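PDB 4A02: lytic chitin monooxygenase from Enterococcus faecalis, which cleaves glycosidic bonds of crystalline alpha- and beta-chitin oxidatively at a copper centre, acting in synergy with a chitinase. Local coordinates for residues A146-G151 against N155-A160; I78-T83 against A89-Y94. One frame throughout, in Å; residues are numbered along the deposited sequence.

How the contacts relate
Both contacts lie in the beta-sandwich core of this chitin monooxygenase, their centres about 7 Å apart. Contact 2 comes first along the chain and closes before contact 1 opens. It spans the sandwich, from strand 74-82 of the three-stranded sheet to strand 88-96 of the other. Contact 1 is a hairpin within that second sheet, where strand 142-150 also pairs with strand 88-96, so 146-151 is flanked by 89-94 and 155-160. Backbone bonds such as Val147 N to Asp92 O, and the packing of Trp148 on Trp91, join the two contacts. A largely aromatic core runs from the interface between the sheets to Phe157 and Ile150, which lie next to the copper ligands His1 and His86.

Contact 1 (A146-G151 against N155-A160); sequences AVWGIG and NAFYQA
The beta hairpin formed by strands 142-150 and 155-165 brings Trp148, Ile150 and Phe157 together close to the copper site of this immunoglobulin-like beta sandwich. Ala146 with Gln159 and Trp148 with Phe157 are antiparallel hydrogen-bonded pairs, each closed by two reciprocal N-H to O bonds; the bond from Trp148 N to Phe157 O measures 2.9 Å and is nearly straight at 166°. Towards the turn a further bond, from Ile150 N to Asn155 O, takes over at 3.1 Å. Val147 with Tyr158 and Gly149 with Ala156 alternate with these as the non-hydrogen-bonded pairs, and the CA atoms come nearest at Gly149, whose CA is 4.3 Å from that of Ala156.

On the face that looks into the sandwich, Trp148 and Phe157 run side by side, CE3 of the indole 3.7 Å from CD1 of the phenyl ring, with their planes inclined at 37°. Ile150 fills the angle between these rings: CD1 lies over the centre of one indole face, while CG1 meets the phenyl edge at CE1. Phe157 also approaches His1 and Ile150 touches His86, both copper ligands, so this apolar cluster backs the metal site. The indole NE1 is satisfied by Thr88.

On the other face Val147 and Tyr158 point the same way. With CG1 anti to the backbone N (chi1 -175°), Val147 brings that methyl against the phenol ring in an off-centre CH-pi contact, CG1 4.1 Å from the ring centroid. The phenol hydroxyl is hydrogen-bonded to Pro38 O and Thr41 N, which ties the hairpin to the end of strand 36-38 and the residues that follow it. The same Val147 methyl also touches Ala156, with CG1 3.7 Å from CB.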
ATOM      1  N   ALA A 146       2.630  -0.051  -2.046  1.00  5.53           N
ATOM      2  CA  ALA A 146       2.378  -0.989  -3.140  1.00  5.74           C
ATOM      3  C   ALA A 146       1.517  -0.293  -4.181  1.00  6.00           C
ATOM      4  O   ALA A 146       0.523   0.335  -3.847  1.00  6.85           O
ATOM      5  CB  ALA A 146       1.674  -2.207  -2.593  1.00  6.58           C
ATOM      6  N   VAL A 147       1.910  -0.427  -5.456  1.00  5.96           N
ATOM      7  CA  VAL A 147       1.270   0.323  -6.532  1.00  6.42           C
ATOM      8  C   VAL A 147       0.932  -0.604  -7.678  1.00  6.63           C
ATOM      9  O   VAL A 147       1.820  -1.172  -8.339  1.00  7.53           O
ATOM     10  CB  VAL A 147       2.219   1.442  -7.041  1.00  7.34           C
ATOM     11  CG1 VAL A 147       1.474   2.282  -8.090  1.00  8.32           C
ATOM     12  CG2 VAL A 147       2.699   2.302  -5.901  1.00  7.70           C
ATOM     13  N   TRP A 148      -0.364  -0.773  -7.938  1.00  6.41           N
ATOM     14  CA  TRP A 148      -0.885  -1.618  -9.011  1.00  6.53           C
ATOM     15  C   TRP A 148      -1.191  -0.719 -10.216  1.00  6.75           C
ATOM     16  O   TRP A 148      -2.106   0.086 -10.182  1.00  7.11           O
ATOM     17  CB  TRP A 148      -2.130  -2.319  -8.536  1.00  6.96           C
ATOM     18  CG  TRP A 148      -2.843  -3.114  -9.582  1.00  7.08           C
ATOM     19  CD1 TRP A 148      -2.310  -3.777 -10.658  1.00  8.07           C
ATOM     20  CD2 TRP A 148      -4.243  -3.374  -9.629  1.00  7.47           C
ATOM     21  NE1 TRP A 148      -3.287  -4.392 -11.359  1.00  9.10           N
ATOM     22  CE2 TRP A 148      -4.497  -4.161 -10.753  1.00  8.16           C
ATOM     23  CE3 TRP A 148      -5.339  -2.981  -8.847  1.00  8.25           C
ATOM     24  CZ2 TRP A 148      -5.779  -4.582 -11.106  1.00  9.70           C
ATOM     25  CZ3 TRP A 148      -6.590  -3.401  -9.193  1.00  9.97           C
ATOM     26  CH2 TRP A 148      -6.805  -4.182 -10.333  1.00 10.66           C
ATOM     27  N   GLY A 149      -0.349  -0.832 -11.258  1.00  7.06           N
ATOM     28  CA  GLY A 149      -0.493  -0.000 -12.447  1.00  7.60           C
ATOM     29  C   GLY A 149      -1.401  -0.660 -13.467  1.00  7.23           C
ATOM     30  O   GLY A 149      -1.115  -1.755 -13.942  1.00  8.37           O
ATOM     31  N   ILE A 150      -2.490  -0.001 -13.805  1.00  7.65           N
ATOM     32  CA  ILE A 150      -3.521  -0.594 -14.665  1.00  7.61           C
ATOM     33  C   ILE A 150      -3.077  -0.560 -16.126  1.00  7.66           C
ATOM     34  O   ILE A 150      -2.479   0.401 -16.609  1.00  8.30           O
ATOM     35  CB  ILE A 150      -4.848   0.130 -14.430  1.00  7.78           C
ATOM     36  CG1 ILE A 150      -5.237   0.057 -12.940  1.00  8.03           C
ATOM     37  CG2 ILE A 150      -5.969  -0.420 -15.296  1.00  8.58           C
ATOM     38  CD1 ILE A 150      -5.382  -1.318 -12.414  1.00  9.71           C
ATOM     39  N   GLY A 151      -3.367  -1.654 -16.851  1.00  8.28           N
ATOM     40  CA  GLY A 151      -2.929  -1.731 -18.226  1.00  9.02           C
ATOM     41  C   GLY A 151      -3.710  -0.968 -19.249  1.00  8.95           C
ATOM     42  O   GLY A 151      -3.217  -0.665 -20.317  1.00 10.75           O
ATOM     43  N   ASN A 155      -4.220   5.138 -14.765  1.00  7.52           N
ATOM     44  CA  ASN A 155      -4.239   5.166 -13.291  1.00  7.75           C
ATOM     45  C   ASN A 155      -3.529   3.942 -12.703  1.00  7.02           C
ATOM     46  O   ASN A 155      -3.121   2.982 -13.354  1.00  7.25           O
ATOM     47  CB  ASN A 155      -5.666   5.274 -12.787  1.00  8.61           C
ATOM     48  CG  ASN A 155      -6.324   6.539 -13.250  1.00 10.50           C
ATOM     49  OD1 ASN A 155      -5.651   7.553 -13.484  1.00 10.94           O
ATOM     50  ND2 ASN A 155      -7.652   6.483 -13.358  1.00 14.63           N
ATOM     51  N   ALA A 156      -3.377   4.070 -11.370  1.00  7.44           N
ATOM     52  CA  ALA A 156      -2.835   3.015 -10.533  1.00  6.71           C
ATOM     53  C   ALA A 156      -3.642   3.050  -9.238  1.00  6.63           C
ATOM     54  O   ALA A 156      -4.261   4.057  -8.884  1.00  7.20           O
ATOM     55  CB  ALA A 156      -1.371   3.244 -10.245  1.00  7.54           C
ATOM     56  N   PHE A 157      -3.570   1.941  -8.522  1.00  6.43           N
ATOM     57  CA  PHE A 157      -4.129   1.808  -7.180  1.00  6.09           C
ATOM     58  C   PHE A 157      -2.998   1.756  -6.177  1.00  5.87           C
ATOM     59  O   PHE A 157      -2.036   0.998  -6.345  1.00  6.82           O
ATOM     60  CB  PHE A 157      -5.035   0.561  -7.076  1.00  6.49           C
ATOM     61  CG  PHE A 157      -6.295   0.754  -7.856  1.00  6.88           C
ATOM     62  CD1 PHE A 157      -6.299   0.613  -9.247  1.00  7.85           C
ATOM     63  CD2 PHE A 157      -7.483   1.170  -7.252  1.00  7.40           C
ATOM     64  CE1 PHE A 157      -7.422   0.899  -9.988  1.00  9.27           C
ATOM     65  CE2 PHE A 157      -8.603   1.454  -7.971  1.00  8.76           C
ATOM     66  CZ  PHE A 157      -8.578   1.355  -9.349  1.00  9.91           C
ATOM     67  N   TYR A 158      -3.096   2.597  -5.146  1.00  5.81           N
ATOM     68  CA  TYR A 158      -2.003   2.871  -4.227  1.00  5.94           C
ATOM     69  C   TYR A 158      -2.356   2.396  -2.839  1.00  5.71           C
ATOM     70  O   TYR A 158      -3.404   2.745  -2.302  1.00  6.26           O
ATOM     71  CB  TYR A 158      -1.741   4.381  -4.201  1.00  6.34           C
ATOM     72  CG  TYR A 158      -1.209   4.966  -5.508  1.00  6.24           C
ATOM     73  CD1 TYR A 158      -2.054   5.396  -6.512  1.00  6.40           C
ATOM     74  CD2 TYR A 158       0.178   5.083  -5.706  1.00  6.49           C
ATOM     75  CE1 TYR A 158      -1.536   5.925  -7.690  1.00  6.87           C
ATOM     76  CE2 TYR A 158       0.686   5.631  -6.854  1.00  7.21           C
ATOM     77  CZ  TYR A 158      -0.181   6.058  -7.854  1.00  6.75           C
ATOM     78  OH  TYR A 158       0.395   6.591  -8.994  1.00  7.98           O
ATOM     79  N   GLN A 159      -1.462   1.585  -2.262  1.00  5.67           N
ATOM     80  CA  GLN A 159      -1.728   0.896  -0.991  1.00  5.54           C
ATOM     81  C   GLN A 159      -0.551   1.046  -0.034  1.00  5.54           C
ATOM     82  O   GLN A 159       0.463   0.366  -0.144  1.00  6.24           O
ATOM     83  CB  GLN A 159      -2.008  -0.576  -1.271  1.00  5.85           C
ATOM     84  CG  GLN A 159      -3.325  -0.789  -1.990  1.00  6.04           C
ATOM     85  CD  GLN A 159      -4.498  -0.695  -1.029  1.00  5.75           C
ATOM     86  OE1 GLN A 159      -4.604  -1.532  -0.129  1.00  5.90           O
ATOM     87  NE2 GLN A 159      -5.373   0.270  -1.202  1.00  7.58           N
ATOM     88  N   ALA A 160      -0.736   1.932   0.959  1.00  5.35           N
ATOM     89  CA  ALA A 160       0.173   1.993   2.095  1.00  5.40           C
ATOM     90  C   ALA A 160      -0.130   0.870   3.074  1.00  5.10           C
ATOM     91  O   ALA A 160      -1.299   0.614   3.388  1.00  5.54           O
ATOM     92  CB  ALA A 160       0.014   3.344   2.797  1.00  6.24           C
TER

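Contact 2 (I78-T83 against A89-Y94); sequences ITWNLT and ASWDYY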
ATOM      1  N   ILE A  78       3.135 -11.108  -0.515  0.50  7.22           N
ATOM      2  CA  ILE A  78       2.210  -9.965  -0.427  0.50  6.48           C
ATOM      3  C   ILE A  78       1.048 -10.242  -1.400  0.50  6.84           C
ATOM      4  O   ILE A  78       1.352 -10.573  -2.560  0.50  7.23           O
ATOM      5  CB  ILE A  78       3.017  -8.682  -0.670  0.50  6.63           C
ATOM      6  CG1 ILE A  78       2.156  -7.462  -0.478  0.50  7.29           C
ATOM      7  CG2 ILE A  78       3.753  -8.654  -2.012  0.50  8.68           C
ATOM      8  CD1 ILE A  78       2.918  -6.205  -0.078  0.50  8.12           C
ATOM      9  N   THR A  79      -0.231 -10.255  -0.920  1.00  7.55           N
ATOM     10  CA  THR A  79      -1.434 -10.663  -1.636  1.00  7.72           C
ATOM     11  C   THR A  79      -2.367  -9.486  -1.841  1.00  6.75           C
ATOM     12  O   THR A  79      -2.720  -8.812  -0.856  1.00  7.05           O
ATOM     13  CB  THR A  79      -2.162 -11.773  -0.899  1.00  9.68           C
ATOM     14  OG1 THR A  79      -1.311 -12.903  -0.786  1.00 13.62           O
ATOM     15  CG2 THR A  79      -3.434 -12.263  -1.620  1.00 10.77           C
ATOM     16  N   TRP A  80      -2.775  -9.280  -3.074  1.00  6.83           N
ATOM     17  CA  TRP A  80      -3.843  -8.359  -3.429  1.00  6.82           C
ATOM     18  C   TRP A  80      -5.174  -9.106  -3.540  1.00  6.67           C
ATOM     19  O   TRP A  80      -5.218 -10.263  -3.954  1.00  7.83           O
ATOM     20  CB  TRP A  80      -3.593  -7.633  -4.734  1.00  7.18           C
ATOM     21  CG  TRP A  80      -2.462  -6.674  -4.770  1.00  6.90           C
ATOM     22  CD1 TRP A  80      -1.128  -6.954  -4.782  1.00  7.81           C
ATOM     23  CD2 TRP A  80      -2.566  -5.237  -4.845  1.00  6.60           C
ATOM     24  NE1 TRP A  80      -0.391  -5.787  -4.846  1.00  8.01           N
ATOM     25  CE2 TRP A  80      -1.262  -4.723  -4.895  1.00  7.17           C
ATOM     26  CE3 TRP A  80      -3.654  -4.348  -4.867  1.00  6.81           C
ATOM     27  CZ2 TRP A  80      -1.014  -3.356  -4.984  1.00  8.20           C
ATOM     28  CZ3 TRP A  80      -3.416  -3.001  -4.947  1.00  7.40           C
ATOM     29  CH2 TRP A  80      -2.092  -2.497  -4.998  1.00  7.84           C
ATOM     30  N   ASN A  81      -6.265  -8.407  -3.220  1.00  6.93           N
ATOM     31  CA  ASN A  81      -7.599  -8.850  -3.548  1.00  7.51           C
ATOM     32  C   ASN A  81      -8.212  -7.793  -4.458  1.00  8.02           C
ATOM     33  O   ASN A  81      -8.231  -6.608  -4.107  1.00  8.69           O
ATOM     34  CB  ASN A  81      -8.475  -9.050  -2.323  1.00  8.19           C
ATOM     35  CG  ASN A  81      -8.129 -10.189  -1.406  1.00  8.64           C
ATOM     36  OD1 ASN A  81      -8.785 -10.354  -0.342  1.00 10.38           O
ATOM     37  ND2 ASN A  81      -7.166 -11.034  -1.754  1.00  8.58           N
ATOM     38  N   LEU A  82      -8.665  -8.234  -5.632  1.00  9.12           N
ATOM     39  CA  LEU A  82      -9.171  -7.322  -6.654  1.00  9.31           C
ATOM     40  C   LEU A  82     -10.653  -7.436  -6.738  1.00 10.92           C
ATOM     41  O   LEU A  82     -11.155  -8.564  -6.877  1.00 13.55           O
ATOM     42  CB  LEU A  82      -8.509  -7.641  -8.000  1.00 10.07           C
ATOM     43  CG  LEU A  82      -7.004  -7.764  -7.973  1.00 10.24           C
ATOM     44  CD1 LEU A  82      -6.478  -7.999  -9.395  1.00 12.43           C
ATOM     45  CD2 LEU A  82      -6.328  -6.533  -7.368  1.00 10.98           C
ATOM     46  N   THR A  83     -11.305  -6.292  -6.676  1.00 13.30           N
ATOM     47  CA  THR A  83     -12.726  -6.221  -6.799  1.00 14.20           C
ATOM     48  C   THR A  83     -13.098  -6.096  -8.277  1.00 15.63           C
ATOM     49  O   THR A  83     -14.223  -6.481  -8.595  1.00 18.10           O
ATOM     50  CB  THR A  83     -13.350  -5.053  -6.012  1.00 17.00           C
ATOM     51  OG1 THR A  83     -12.775  -3.791  -6.398  1.00 18.23           O
ATOM     52  CG2 THR A  83     -13.150  -5.227  -4.540  1.00 21.40           C
ATOM     53  N   ALA A  89      -0.462  -3.448 -16.164  1.00  9.23           N
ATOM     54  CA  ALA A  89       0.853  -3.018 -16.643  1.00  9.50           C
ATOM     55  C   ALA A  89       1.964  -3.408 -15.682  1.00  9.53           C
ATOM     56  O   ALA A  89       3.022  -3.860 -16.143  1.00 11.75           O
ATOM     57  CB  ALA A  89       0.899  -1.517 -16.865  1.00 11.05           C
ATOM     58  N   SER A  90       1.796  -3.229 -14.380  1.00  9.07           N
ATOM     59  CA  SER A  90       2.886  -3.276 -13.467  1.00  9.00           C
ATOM     60  C   SER A  90       2.440  -3.382 -12.053  1.00  7.98           C
ATOM     61  O   SER A  90       1.335  -3.017 -11.687  1.00  8.07           O
ATOM     62  CB  SER A  90       3.699  -1.970 -13.607  1.00  9.71           C
ATOM     63  OG  SER A  90       2.858  -0.855 -13.435  1.00 10.51           O
ATOM     64  N   TRP A  91       3.375  -3.856 -11.204  1.00  8.01           N
ATOM     65  CA  TRP A  91       3.224  -3.864  -9.736  1.00  7.64           C
ATOM     66  C   TRP A  91       4.539  -3.349  -9.202  1.00  8.23           C
ATOM     67  O   TRP A  91       5.604  -3.928  -9.469  1.00 11.56           O
ATOM     68  CB  TRP A  91       2.953  -5.250  -9.201  1.00  9.29           C
ATOM     69  CG  TRP A  91       1.887  -6.061  -9.902  1.00  9.72           C
ATOM     70  CD1 TRP A  91       2.007  -6.819 -11.054  1.00 10.53           C
ATOM     71  CD2 TRP A  91       0.526  -6.190  -9.473  1.00  9.62           C
ATOM     72  NE1 TRP A  91       0.826  -7.409 -11.347  1.00 11.33           N
ATOM     73  CE2 TRP A  91      -0.113  -7.032 -10.383  1.00  9.81           C
ATOM     74  CE3 TRP A  91      -0.194  -5.679  -8.411  1.00  9.40           C
ATOM     75  CZ2 TRP A  91      -1.460  -7.367 -10.261  1.00 11.10           C
ATOM     76  CZ3 TRP A  91      -1.516  -6.025  -8.274  1.00 10.48           C
ATOM     77  CH2 TRP A  91      -2.166  -6.870  -9.183  1.00 11.35           C
ATOM     78  N   ASP A  92       4.510  -2.264  -8.423  1.00  6.90           N
ATOM     79  CA  ASP A  92       5.713  -1.676  -7.858  1.00  7.10           C
ATOM     80  C   ASP A  92       5.607  -1.612  -6.350  1.00  6.37           C
ATOM     81  O   ASP A  92       4.529  -1.384  -5.808  1.00  7.49           O
ATOM     82  CB  ASP A  92       5.945  -0.258  -8.385  1.00  8.81           C
ATOM     83  CG  ASP A  92       6.219  -0.237  -9.871  1.00 10.09           C
ATOM     84  OD1 ASP A  92       7.298  -0.702 -10.260  1.00 11.94           O
ATOM     85  OD2 ASP A  92       5.379   0.264 -10.583  1.00 21.37           O
ATOM     86  N   TYR A  93       6.747  -1.788  -5.674  1.00  6.43           N
ATOM     87  CA  TYR A  93       6.785  -1.786  -4.222  1.00  6.30           C
ATOM     88  C   TYR A  93       7.950  -0.970  -3.728  1.00  6.10           C
ATOM     89  O   TYR A  93       9.074  -1.086  -4.240  1.00  7.25           O
ATOM     90  CB  TYR A  93       6.891  -3.205  -3.685  1.00  6.77           C
ATOM     91  CG  TYR A  93       5.727  -4.084  -4.032  1.00  6.63           C
ATOM     92  CD1 TYR A  93       5.660  -4.762  -5.250  1.00  6.99           C
ATOM     93  CD2 TYR A  93       4.648  -4.230  -3.177  1.00  7.25           C
ATOM     94  CE1 TYR A  93       4.582  -5.558  -5.549  1.00  7.68           C
ATOM     95  CE2 TYR A  93       3.583  -5.022  -3.488  1.00  7.76           C
ATOM     96  CZ  TYR A  93       3.538  -5.704  -4.684  1.00  8.06           C
ATOM     97  OH  TYR A  93       2.428  -6.476  -4.913  1.00 10.17           O
ATOM     98  N   TYR A  94       7.676  -0.176  -2.691  1.00  6.17           N
ATOM     99  CA  TYR A  94       8.625   0.688  -2.007  1.00  6.11           C
ATOM    100  C   TYR A  94       8.561   0.432  -0.526  1.00  6.07           C
ATOM    101  O   TYR A  94       7.499   0.013  -0.033  1.00  6.42           O
ATOM    102  CB  TYR A  94       8.279   2.166  -2.298  1.00  6.74           C
ATOM    103  CG  TYR A  94       8.129   2.534  -3.739  1.00  7.57           C
ATOM    104  CD1 TYR A  94       6.917   2.253  -4.418  1.00  8.27           C
ATOM    105  CD2 TYR A  94       9.126   3.146  -4.462  1.00 10.30           C
ATOM    106  CE1 TYR A  94       6.742   2.587  -5.742  1.00 10.13           C
ATOM    107  CE2 TYR A  94       8.948   3.469  -5.827  1.00 12.13           C
ATOM    108  CZ  TYR A  94       7.723   3.159  -6.442  1.00 11.23           C
ATOM    109  OH  TYR A  94       7.580   3.485  -7.785  1.00 16.27           O
TER
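Trp80 and Trp91 meet edge-to-face in the core between the two sheets of the sandwich, the edge of Trp91 turned toward the face of Trp80. CZ3 of Trp91 stands 3.4 Å above the Trp80 plane, displaced toward the rim, and the ring planes make 59°. The Trp80 edge is engaged as well: NE1 donates to Tyr93 OH over 2.9 Å, with the oxygen almost exactly in the indole plane. Because Tyr93 OH is also hydrogen-bonded to Gln130 OE1, two partners hold the buried phenol oxygen. Trp80 is thus contacted both on one face and at its N-H edge. Ile78 and Tyr93 reach past one another from the two sheets and pack just as closely; in the conformer described, one of two for Ile78, its CD1 lies 3.7 Å from Tyr93 CE2.

At the other end the packing slackens, and Leu82 CD1 only grazes the edge of Trp91, 4.5 Å from CH2. The solvent side of strand 74-82 is marked by the partly exposed Thr79, whose CB points away from 89-94.

The segment axes come no closer than 11.4 Å, so side chains alone bridge the gap. Strand 74-82 is flanked by strands 2-6 and 127-134 in its own sheet, while strand 88-96 runs between strands 111-120 and 142-150 in the facing one.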